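Local coordinates for selenium-binding protein (Sulfolobus tokodaii, PDB 2ECE) that is of unknown function but folds as a beta-propeller and belongs to a family to which selenium binding is generally ascribed, at residues A[146-149]-A[150-153]; A[232-235]-A[236-239]; A[285-289]-A[290-294]; A[387-391]-A[392-396]; A[400-403]-A[404-407]. All coordinates share one frame; numbering follows the deposited sequence.

Contact 1. Residues A[146-149]-A[150-153]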
# COMPACT_ATOMS: atom_id res chain seq x y z
N GLY A 146 -10.07 -0.22 12.10
CA GLY A 146 -10.73 -1.40 12.62
C GLY A 146 -12.01 -1.02 13.34
O GLY A 146 -12.27 0.17 13.54
N PRO A 147 -12.83 -2.00 13.75
CA PRO A 147 -14.08 -1.73 14.45
C PRO A 147 -13.81 -1.13 15.83
O PRO A 147 -14.50 -0.21 16.28
CB PRO A 147 -14.72 -3.11 14.59
CG PRO A 147 -14.05 -3.94 13.53
CD PRO A 147 -12.63 -3.45 13.58
N ASP A 148 -12.78 -1.67 16.47
CA ASP A 148 -12.38 -1.31 17.82
C ASP A 148 -11.31 -0.24 17.97
O ASP A 148 -11.27 0.44 19.00
CB ASP A 148 -11.93 -2.58 18.53
CG ASP A 148 -10.79 -3.27 17.81
OD1 ASP A 148 -10.63 -3.05 16.59
OD2 ASP A 148 -10.05 -4.05 18.45
N ALA A 149 -10.45 -0.08 16.97
CA ALA A 149 -9.39 0.93 17.06
C ALA A 149 -8.72 1.16 15.71
O ALA A 149 -9.13 0.59 14.71
CB ALA A 149 -8.35 0.50 18.10
N ILE A 150 -7.70 2.01 15.70
CA ILE A 150 -6.96 2.29 14.48
C ILE A 150 -5.65 1.53 14.63
O ILE A 150 -4.97 1.66 15.65
CB ILE A 150 -6.68 3.80 14.33
CG1 ILE A 150 -8.00 4.57 14.23
CG2 ILE A 150 -5.83 4.06 13.10
CD1 ILE A 150 -7.83 6.06 14.40
N TYR A 151 -5.30 0.73 13.63
CA TYR A 151 -4.09 -0.08 13.68
C TYR A 151 -3.04 0.43 12.70
O TYR A 151 -3.35 0.76 11.56
CB TYR A 151 -4.41 -1.54 13.33
CG TYR A 151 -5.33 -2.25 14.30
CD1 TYR A 151 -6.64 -1.80 14.53
CD2 TYR A 151 -4.90 -3.40 14.97
CE1 TYR A 151 -7.49 -2.49 15.40
CE2 TYR A 151 -5.74 -4.09 15.83
CZ TYR A 151 -7.03 -3.63 16.04
OH TYR A 151 -7.87 -4.32 16.90
N ILE A 152 -1.79 0.47 13.15
CA ILE A 152 -0.69 0.96 12.32
C ILE A 152 0.52 0.06 12.47
O ILE A 152 0.96 -0.21 13.59
CB ILE A 152 -0.27 2.40 12.73
CG1 ILE A 152 -1.50 3.31 12.73
CG2 ILE A 152 0.79 2.92 11.78
CD1 ILE A 152 -1.23 4.71 13.23
N SER A 153 1.07 -0.41 11.36
CA SER A 153 2.24 -1.27 11.42
C SER A 153 3.52 -0.42 11.50
O SER A 153 3.53 0.74 11.10
CB SER A 153 2.30 -2.18 10.20
OG SER A 153 2.49 -1.44 9.01

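Contact 2. Residues A[232-235]-A[236-239]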
# COMPACT_ATOMS: atom_id res chain seq x y z
N PHE A 232 0.06 -15.67 10.57
CA PHE A 232 -1.38 -15.75 10.81
C PHE A 232 -1.62 -15.59 12.31
O PHE A 232 -1.01 -16.30 13.12
CB PHE A 232 -1.92 -17.09 10.33
CG PHE A 232 -1.71 -17.31 8.86
CD1 PHE A 232 -2.52 -16.68 7.93
CD2 PHE A 232 -0.64 -18.08 8.41
CE1 PHE A 232 -2.26 -16.79 6.57
CE2 PHE A 232 -0.37 -18.21 7.05
CZ PHE A 232 -1.19 -17.56 6.13
N TRP A 233 -2.50 -14.66 12.67
CA TRP A 233 -2.78 -14.39 14.07
C TRP A 233 -4.25 -14.51 14.44
O TRP A 233 -5.13 -14.38 13.59
CB TRP A 233 -2.38 -12.97 14.45
CG TRP A 233 -1.02 -12.53 14.05
CD1 TRP A 233 -0.53 -12.39 12.79
CD2 TRP A 233 0.01 -12.09 14.93
NE1 TRP A 233 0.74 -11.87 12.82
CE2 TRP A 233 1.10 -11.67 14.13
CE3 TRP A 233 0.12 -11.99 16.33
CZ2 TRP A 233 2.29 -11.17 14.68
CZ3 TRP A 233 1.31 -11.49 16.87
CH2 TRP A 233 2.37 -11.09 16.04
N ASP A 234 -4.49 -14.75 15.72
CA ASP A 234 -5.83 -14.80 16.29
C ASP A 234 -6.05 -13.31 16.61
O ASP A 234 -5.44 -12.78 17.52
CB ASP A 234 -5.81 -15.61 17.60
CG ASP A 234 -7.18 -15.71 18.24
OD1 ASP A 234 -7.98 -14.76 18.14
OD2 ASP A 234 -7.45 -16.76 18.88
N LEU A 235 -6.90 -12.65 15.83
CA LEU A 235 -7.16 -11.22 16.00
C LEU A 235 -7.61 -10.86 17.41
O LEU A 235 -7.20 -9.85 17.98
CB LEU A 235 -8.23 -10.77 15.01
CG LEU A 235 -8.14 -9.39 14.34
CD1 LEU A 235 -9.55 -8.87 14.15
CD2 LEU A 235 -7.32 -8.41 15.18
N ARG A 236 -8.45 -11.71 17.97
CA ARG A 236 -8.98 -11.48 19.30
C ARG A 236 -7.98 -11.68 20.44
O ARG A 236 -7.85 -10.81 21.30
CB ARG A 236 -10.17 -12.39 19.53
CG ARG A 236 -10.75 -12.23 20.88
CD ARG A 236 -11.70 -13.34 21.13
NE ARG A 236 -12.56 -12.99 22.23
CZ ARG A 236 -12.96 -13.86 23.14
NH1 ARG A 236 -12.58 -15.13 23.06
NH2 ARG A 236 -13.69 -13.43 24.16
N LYS A 237 -7.30 -12.81 20.44
CA LYS A 237 -6.33 -13.10 21.49
C LYS A 237 -4.99 -12.41 21.25
O LYS A 237 -4.10 -12.48 22.10
CB LYS A 237 -6.12 -14.61 21.62
CG LYS A 237 -7.32 -15.39 22.17
CD LYS A 237 -7.68 -14.97 23.59
CE LYS A 237 -8.49 -16.04 24.31
NZ LYS A 237 -7.63 -17.17 24.78
N ARG A 238 -4.85 -11.75 20.10
CA ARG A 238 -3.63 -11.02 19.78
C ARG A 238 -2.41 -11.93 19.88
O ARG A 238 -1.37 -11.54 20.42
CB ARG A 238 -3.51 -9.82 20.73
CG ARG A 238 -4.74 -8.90 20.64
CD ARG A 238 -4.94 -8.04 21.88
NE ARG A 238 -3.88 -7.07 22.10
CZ ARG A 238 -3.80 -6.30 23.18
NH1 ARG A 238 -4.73 -6.40 24.13
NH2 ARG A 238 -2.81 -5.43 23.33
N LYS A 239 -2.55 -13.12 19.32
CA LYS A 239 -1.51 -14.14 19.37
C LYS A 239 -1.17 -14.70 17.98
O LYS A 239 -2.06 -14.95 17.17
CB LYS A 239 -1.99 -15.24 20.33
CG LYS A 239 -1.18 -16.53 20.36
CD LYS A 239 -1.52 -17.34 21.62
CE LYS A 239 -3.02 -17.61 21.78
NZ LYS A 239 -3.69 -16.78 22.84

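Contact 3. Residues A[285-289]-A[290-294]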
# COMPACT_ATOMS: atom_id res chain seq x y z
N TRP A 285 -2.69 -17.19 -0.18
CA TRP A 285 -2.75 -17.83 1.13
C TRP A 285 -4.23 -18.14 1.33
O TRP A 285 -5.09 -17.33 0.98
CB TRP A 285 -2.22 -16.91 2.24
CG TRP A 285 -2.65 -15.46 2.18
CD1 TRP A 285 -2.05 -14.45 1.48
CD2 TRP A 285 -3.75 -14.86 2.88
NE1 TRP A 285 -2.69 -13.26 1.72
CE2 TRP A 285 -3.74 -13.48 2.57
CE3 TRP A 285 -4.73 -15.36 3.74
CZ2 TRP A 285 -4.68 -12.59 3.10
CZ3 TRP A 285 -5.67 -14.47 4.27
CH2 TRP A 285 -5.63 -13.09 3.94
N PHE A 286 -4.53 -19.32 1.87
CA PHE A 286 -5.91 -19.73 2.08
C PHE A 286 -6.05 -20.78 3.19
O PHE A 286 -5.11 -21.52 3.47
CB PHE A 286 -6.46 -20.29 0.76
CG PHE A 286 -5.68 -21.47 0.22
CD1 PHE A 286 -6.11 -22.77 0.47
CD2 PHE A 286 -4.51 -21.27 -0.50
CE1 PHE A 286 -5.38 -23.87 -0.01
CE2 PHE A 286 -3.77 -22.36 -0.98
CZ PHE A 286 -4.21 -23.66 -0.73
N TYR A 287 -7.23 -20.82 3.81
CA TYR A 287 -7.48 -21.78 4.88
C TYR A 287 -8.28 -22.95 4.32
O TYR A 287 -9.33 -22.76 3.71
CB TYR A 287 -8.24 -21.13 6.03
CG TYR A 287 -8.40 -22.01 7.25
CD1 TYR A 287 -9.55 -22.78 7.45
CD2 TYR A 287 -7.39 -22.08 8.21
CE1 TYR A 287 -9.69 -23.59 8.58
CE2 TYR A 287 -7.53 -22.88 9.34
CZ TYR A 287 -8.68 -23.63 9.52
OH TYR A 287 -8.82 -24.42 10.64
N GLU A 288 -7.79 -24.16 4.55
CA GLU A 288 -8.44 -25.36 4.03
C GLU A 288 -7.99 -26.58 4.81
O GLU A 288 -6.85 -26.64 5.29
CB GLU A 288 -8.04 -25.50 2.56
CG GLU A 288 -8.80 -26.53 1.75
CD GLU A 288 -8.42 -26.46 0.28
OE1 GLU A 288 -7.62 -27.30 -0.17
OE2 GLU A 288 -8.92 -25.54 -0.40
N ASP A 289 -8.87 -27.56 4.95
CA ASP A 289 -8.54 -28.78 5.68
C ASP A 289 -7.97 -28.45 7.07
O ASP A 289 -6.98 -29.04 7.51
CB ASP A 289 -7.54 -29.60 4.86
CG ASP A 289 -8.10 -30.03 3.51
OD1 ASP A 289 -7.31 -30.14 2.54
OD2 ASP A 289 -9.32 -30.26 3.41
N GLY A 290 -8.61 -27.49 7.74
CA GLY A 290 -8.19 -27.07 9.06
C GLY A 290 -6.77 -26.53 9.16
O GLY A 290 -6.16 -26.56 10.23
N LYS A 291 -6.26 -26.00 8.05
CA LYS A 291 -4.89 -25.49 8.03
C LYS A 291 -4.74 -24.26 7.13
O LYS A 291 -5.49 -24.09 6.17
CB LYS A 291 -3.97 -26.61 7.54
CG LYS A 291 -2.48 -26.38 7.72
CD LYS A 291 -1.68 -27.01 6.58
CE LYS A 291 -2.03 -28.48 6.35
NZ LYS A 291 -1.30 -29.04 5.17
N TRP A 292 -3.78 -23.39 7.44
CA TRP A 292 -3.52 -22.23 6.60
C TRP A 292 -2.54 -22.74 5.54
O TRP A 292 -1.63 -23.50 5.84
CB TRP A 292 -2.89 -21.08 7.40
CG TRP A 292 -3.91 -20.19 8.05
CD1 TRP A 292 -4.19 -20.10 9.38
CD2 TRP A 292 -4.83 -19.32 7.38
NE1 TRP A 292 -5.23 -19.23 9.59
CE2 TRP A 292 -5.64 -18.73 8.38
CE3 TRP A 292 -5.05 -18.97 6.04
CZ2 TRP A 292 -6.66 -17.82 8.08
CZ3 TRP A 292 -6.06 -18.06 5.74
CH2 TRP A 292 -6.86 -17.50 6.76
N ASN A 293 -2.75 -22.33 4.29
CA ASN A 293 -1.88 -22.77 3.20
C ASN A 293 -1.46 -21.58 2.36
O ASN A 293 -2.04 -20.50 2.47
CB ASN A 293 -2.64 -23.76 2.30
CG ASN A 293 -3.35 -24.83 3.09
OD1 ASN A 293 -2.80 -25.91 3.35
ND2 ASN A 293 -4.58 -24.54 3.50
N ALA A 294 -0.45 -21.78 1.52
CA ALA A 294 0.05 -20.72 0.66
C ALA A 294 0.69 -21.36 -0.57
O ALA A 294 1.56 -22.23 -0.46
CB ALA A 294 1.07 -19.87 1.40

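Contact 4. Residues A[387-391]-A[392-396]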
# COMPACT_ATOMS: atom_id res chain seq x y z
N GLU A 387 -4.41 2.05 -6.82
CA GLU A 387 -5.65 2.14 -6.06
C GLU A 387 -6.80 2.04 -7.04
O GLU A 387 -6.74 2.60 -8.14
CB GLU A 387 -5.74 3.42 -5.25
CG GLU A 387 -6.80 3.28 -4.16
CD GLU A 387 -6.75 1.91 -3.50
OE1 GLU A 387 -5.89 1.71 -2.62
OE2 GLU A 387 -7.55 1.02 -3.89
N ILE A 388 -7.84 1.30 -6.66
CA ILE A 388 -8.98 1.08 -7.54
C ILE A 388 -10.27 1.68 -7.01
O ILE A 388 -10.57 1.59 -5.81
CB ILE A 388 -9.23 -0.43 -7.72
CG1 ILE A 388 -7.90 -1.17 -7.91
CG2 ILE A 388 -10.15 -0.66 -8.91
CD1 ILE A 388 -8.00 -2.68 -7.64
N SER A 389 -11.05 2.28 -7.90
CA SER A 389 -12.32 2.85 -7.51
C SER A 389 -13.20 1.69 -7.05
O SER A 389 -12.96 0.54 -7.41
CB SER A 389 -12.97 3.56 -8.70
OG SER A 389 -13.10 2.67 -9.80
N ARG A 390 -14.21 1.99 -6.24
CA ARG A 390 -15.10 0.95 -5.75
C ARG A 390 -15.85 0.25 -6.87
O ARG A 390 -16.08 -0.96 -6.79
CB ARG A 390 -16.07 1.53 -4.72
CG ARG A 390 -15.48 1.58 -3.32
CD ARG A 390 -16.34 2.33 -2.31
NE ARG A 390 -16.42 3.76 -2.58
CZ ARG A 390 -17.35 4.33 -3.34
NH1 ARG A 390 -18.30 3.59 -3.90
NH2 ARG A 390 -17.34 5.64 -3.53
N ASP A 391 -16.21 0.98 -7.92
CA ASP A 391 -16.92 0.35 -9.03
C ASP A 391 -15.98 -0.47 -9.89
O ASP A 391 -16.41 -1.16 -10.81
CB ASP A 391 -17.68 1.38 -9.89
CG ASP A 391 -16.77 2.39 -10.58
OD1 ASP A 391 -15.56 2.11 -10.74
OD2 ASP A 391 -17.27 3.45 -11.00
N GLY A 392 -14.68 -0.39 -9.57
CA GLY A 392 -13.68 -1.15 -10.30
C GLY A 392 -13.29 -0.71 -11.70
O GLY A 392 -12.49 -1.38 -12.35
N ARG A 393 -13.82 0.42 -12.16
CA ARG A 393 -13.52 0.91 -13.50
C ARG A 393 -12.28 1.78 -13.64
O ARG A 393 -11.73 1.90 -14.74
CB ARG A 393 -14.73 1.67 -14.05
CG ARG A 393 -16.02 0.86 -14.07
CD ARG A 393 -17.23 1.73 -14.36
NE ARG A 393 -18.48 0.98 -14.19
CZ ARG A 393 -18.96 0.12 -15.08
NH1 ARG A 393 -18.31 -0.11 -16.22
NH2 ARG A 393 -20.09 -0.53 -14.83
N ARG A 394 -11.82 2.38 -12.55
CA ARG A 394 -10.65 3.26 -12.61
C ARG A 394 -9.51 2.82 -11.68
O ARG A 394 -9.75 2.48 -10.52
CB ARG A 394 -11.07 4.70 -12.26
CG ARG A 394 -12.23 5.23 -13.13
CD ARG A 394 -12.83 6.50 -12.55
NE ARG A 394 -13.54 6.27 -11.30
CZ ARG A 394 -14.74 5.69 -11.21
NH1 ARG A 394 -15.38 5.28 -12.31
NH2 ARG A 394 -15.31 5.52 -10.02
N VAL A 395 -8.29 2.84 -12.20
CA VAL A 395 -7.11 2.47 -11.42
C VAL A 395 -6.16 3.66 -11.41
O VAL A 395 -5.76 4.15 -12.46
CB VAL A 395 -6.37 1.25 -12.02
CG1 VAL A 395 -5.21 0.85 -11.10
CG2 VAL A 395 -7.32 0.08 -12.20
N TYR A 396 -5.83 4.15 -10.22
CA TYR A 396 -4.92 5.28 -10.10
C TYR A 396 -3.53 4.73 -9.83
O TYR A 396 -3.38 3.75 -9.10
CB TYR A 396 -5.40 6.19 -8.98
CG TYR A 396 -6.76 6.80 -9.27
CD1 TYR A 396 -6.88 7.95 -10.04
CD2 TYR A 396 -7.94 6.19 -8.82
CE1 TYR A 396 -8.14 8.49 -10.35
CE2 TYR A 396 -9.20 6.72 -9.13
CZ TYR A 396 -9.29 7.86 -9.89
OH TYR A 396 -10.52 8.41 -10.18

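Contact 5. Residues A[400-403]-A[404-407]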
# COMPACT_ATOMS: atom_id res chain seq x y z
N SER A 400 6.55 6.34 -6.79
CA SER A 400 7.64 6.28 -5.84
C SER A 400 7.51 5.11 -4.87
O SER A 400 6.42 4.78 -4.43
CB SER A 400 7.71 7.59 -5.06
OG SER A 400 8.69 7.51 -4.04
N LEU A 401 8.65 4.49 -4.53
CA LEU A 401 8.67 3.36 -3.61
C LEU A 401 9.18 3.78 -2.23
O LEU A 401 8.50 3.60 -1.22
CB LEU A 401 9.56 2.24 -4.17
CG LEU A 401 9.75 0.99 -3.28
CD1 LEU A 401 8.40 0.29 -3.09
CD2 LEU A 401 10.75 0.04 -3.92
N TYR A 402 10.39 4.33 -2.21
CA TYR A 402 11.02 4.78 -0.97
C TYR A 402 12.20 5.69 -1.34
O TYR A 402 13.02 5.35 -2.20
CB TYR A 402 11.48 3.57 -0.15
CG TYR A 402 12.00 3.93 1.23
CD1 TYR A 402 13.33 4.30 1.42
CD2 TYR A 402 11.15 3.94 2.34
CE1 TYR A 402 13.80 4.70 2.68
CE2 TYR A 402 11.61 4.33 3.60
CZ TYR A 402 12.94 4.71 3.76
OH TYR A 402 13.40 5.10 5.00
N SER A 403 12.27 6.85 -0.70
CA SER A 403 13.31 7.85 -0.95
C SER A 403 14.65 7.32 -1.47
O SER A 403 15.03 7.59 -2.60
CB SER A 403 13.56 8.67 0.32
OG SER A 403 13.99 7.84 1.39
N THR A 404 15.36 6.56 -0.65
CA THR A 404 16.66 6.04 -1.04
C THR A 404 16.64 4.91 -2.07
O THR A 404 17.60 4.74 -2.82
CB THR A 404 17.47 5.59 0.19
OG1 THR A 404 16.66 4.74 1.01
CG2 THR A 404 17.89 6.81 1.00
N TRP A 405 15.55 4.14 -2.11
CA TRP A 405 15.46 3.07 -3.09
C TRP A 405 15.18 3.67 -4.47
O TRP A 405 15.69 3.17 -5.48
CB TRP A 405 14.37 2.05 -2.69
CG TRP A 405 14.74 1.23 -1.48
CD1 TRP A 405 15.32 1.69 -0.32
CD2 TRP A 405 14.58 -0.18 -1.31
NE1 TRP A 405 15.53 0.65 0.55
CE2 TRP A 405 15.08 -0.51 -0.03
CE3 TRP A 405 14.05 -1.20 -2.11
CZ2 TRP A 405 15.08 -1.82 0.47
CZ3 TRP A 405 14.04 -2.52 -1.61
CH2 TRP A 405 14.56 -2.81 -0.33
N ASP A 406 14.39 4.73 -4.51
CA ASP A 406 14.08 5.39 -5.78
C ASP A 406 15.41 5.80 -6.41
O ASP A 406 15.67 5.56 -7.59
CB ASP A 406 13.27 6.68 -5.58
CG ASP A 406 11.86 6.43 -5.05
OD1 ASP A 406 11.40 5.27 -5.06
OD2 ASP A 406 11.22 7.43 -4.65
N ASN A 407 16.24 6.43 -5.59
CA ASN A 407 17.54 6.92 -6.02
C ASN A 407 18.51 5.86 -6.52
O ASN A 407 19.44 6.17 -7.26
CB ASN A 407 18.17 7.73 -4.88
CG ASN A 407 17.37 8.98 -4.54
OD1 ASN A 407 16.46 9.37 -5.28
ND2 ASN A 407 17.70 9.61 -3.41

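Contact 1. Residues A[146-149]-A[150-153]
The hydroxyl of Y151 donates a hydrogen bond to D148, with OH 2.7 Å from OD2, and so ties the ring of the second residue of strand 150-154 back to the loop that precedes it. The hydroxyl comes in on the syn side of OD2, slightly out of the carboxylate plane, while OD1 lies at the edge of the ring, 3.4 Å from CE1. The two side chains cross at about a right angle. Y151 reaches back over the loop because its CG is turned beside its own backbone N and anti to the carbonyl carbon (chi1 -64°). Nearer the base of the ring is A149, whose carbonyl O sits in the plane of the ring, 3.5 Å from CD1, and whose CB is 4.1 Å from CE1. That same carbonyl accepts the backbone N-H of G146, N to O 2.9 Å, which closes the loop on itself. G146 passes its CA within 4.4 Å of Y151 CE1, and a side chain there would run into the ring. Beyond the loop, W180 and W195 each meet the tyrosine in an edge-to-face arrangement, so the ring is wedged among aromatic neighbours as well as bonded at its end. A phenylalanine here would lack the hydroxyl, and D148 OD2 would probably be left without its mate and the carboxylate set free to turn. The whole is a tight connection between the antiparallel strands 140-145 and 150-154, the first two of a four-stranded blade in the beta-propeller.

Contact 2. Residues A[232-235]-A[236-239]
Backbone bonds come first in the turn joining D234 to K239. D234 N donates to K239 O at 2.8 Å in a nearly straight bond, one bond of the antiparallel hydrogen-bonded pair D234-K239. The return is less regular: D234 O receives weak bonds from both R238 N, at 2.8 Å, and K239 N, at 3.4 Å. Two residues thus face one, a G1 beta bulge, with R238 in the left-handed region (phi 55°).

Side chain to backbone bonds form a second group. With CG anti to its own nitrogen (chi1 -180°), D234 turns its carboxylate over the start of the turn. OD1 takes K237 N at 3.1 Å, a straight bond that arrives from well above the carboxylate plane, and R236 N makes a weak bond to the same oxygen.

Van der Waals packing is the third kind. K237 runs alongside D234, its CG 3.6 Å from OD2. The indole of W233 lies against the backbone of K239, with W233 CE3 3.4 Å from K239 C.

Polar partners outside the turn hold two of its side chains: W233 NE1 bonds to S204, and the guanidinium of R238 to the carbonyls of W180 and K179.

No salt bridge closes the turn: K239 NZ stays 5.5 Å from D234 OD2. The aspartate therefore works chiefly as an acceptor of main-chain N-H groups, and the lysines nearby would at most soften its negative charge through space.

Contact 3. Residues A[285-289]-A[290-294]
Y287 has CG anti to its backbone N (chi1 -173°) and W292 has CG beside its own (chi1 -87°), and these two choices bring their rings together on one side of a hairpin. The CB of Y287 stands almost squarely over the six-membered ring of W292, 3.8 Å from its centroid, in a CH-pi contact. Farther out, the edge of the tyrosine points at the indole face, a T-shaped pair with planes at 70°. On the other flank W285 lies alongside W292, its CE3 3.6 Å from W292 CZ3, and completes an aromatic cluster. A leucine in place of W292 would probably open a gap between Y287 and W285 and leave F232, stacked on the indole from the neighbouring blade, without its stacking partner.

The opposite side of the sheet carries F286 and N293. CB of N293 rests over the phenyl face, 3.6 Å from the centroid, and the asparagine doubles the grip on F286 O: its backbone N donates at 2.6 Å and its ND2 at 3.1 Å. Beyond them, E288 N meets K291 O at 2.8 Å, and K291 N, which also lies over one face of the Y287 ring, returns a bond to E288 O. D289 and G290, both with positive phi, form the corner. This is a classic two-residue beta hairpin closed by a type I' turn, here linking strands 280-288 and 291-304 of a propeller blade.

Contact 4. Residues A[387-391]-A[392-396]
Around the guanidinium of R394, S389 OG lies over one face, the hydroxyl of Y396 is at the edge in the plane, and D391 OD2 comes in near the edge, tilted a little. The carboxylate of D391 stands nearly upright to it, the planes 77° apart, and both terminal nitrogens close on one oxygen, OD2: NH1 is 2.9 Å from OD2 on its syn lone pair, and NH2 3.0 Å from it, above the carboxylate plane.

OD1 of D391 is gripped from opposite faces by S389 OG, at 2.7 Å, and R393 N, at 2.8 Å. The serine hydroxyl oxygen also takes R394 N, at 3.0 Å. These bonds brace a type I turn from S389 to G392, where G392 has the positive phi that favours glycine. The hairpin joins strands 386-388 and 394-398, and its S-x-D-G corner, with Y396 four residues after the glycine, recalls the YVTN-type repeats of beta-propellers.

Away from the turn, S389 N bonds to R394 O, and in the paired strands Y396 N meets E387 O at 2.7 Å. I388 sets CG2 against G392 CA, 3.8 Å away. E25 lies beyond, in a salt bridge with R394 NE and hydrogen-bonded to the hydroxyl of Y396.

Contact 5. Residues A[400-403]-A[404-407]
From Y402 to D406 the chain passes from an extended residue (Y402 phi -165°, psi 132°) into a helix, and D406 N donates to Y402 O at 2.8 Å in a straight bond. The side chain of D406 then turns back on the incoming loop and takes three of its donors. OD1 accepts L401 N at 2.9 Å on its syn lone pair and Y402 N at 3.2 Å from above the carboxylate plane. OD2, also through its syn lone pair, takes the hydroxyl of S400, OG 2.6 Å away. With CG beside its own backbone N (chi1 -67°), the aspartate can reach all three from inside the first turn. OD2 also forms a salt bridge with R443, so both oxygens are satisfied.

On the aromatic side Y402 and W405 meet obliquely, CD1 to CD1 3.7 Å, and T404 runs beside the tyrosine with OG1 at the ring edge, 3.3 Å from CE1. L401 adds CD2, 4.0 Å from W405 CE3.

Several other polar ends have partners outside: T404 OG1 bonds to the carbonyl of E214, W405 NE1 to that of I213, and S403 OG to E72. The start of helix 403-409, which follows strand 394-398, is thus tied to the end of helix 210-213 and the residue after it, and to R443 at the beginning of strand 443-449.

Along the chain come four local turns or strand connections and then one helix start, all in one beta-propeller. Contact 1 lies in the blade running from strand 140-145 to strand 176-179, contact 2 in the next, contact 3 in the one after, contact 4 in the blade from strand 386-388 to strand 429-438, and contact 5 in the helix-bearing connection between two strands of that blade. Centres of contacts 1 and 2 are about 14 Å apart, those of 2 and 3 about 16 Å; contacts 2 and 3 also touch, F232 stacking on W292 between adjacent blades. Contacts 4 and 5 adjoin in sequence, yet their centres are about 25 Å apart. Contact 5 lies across the chain's centre from contact 3.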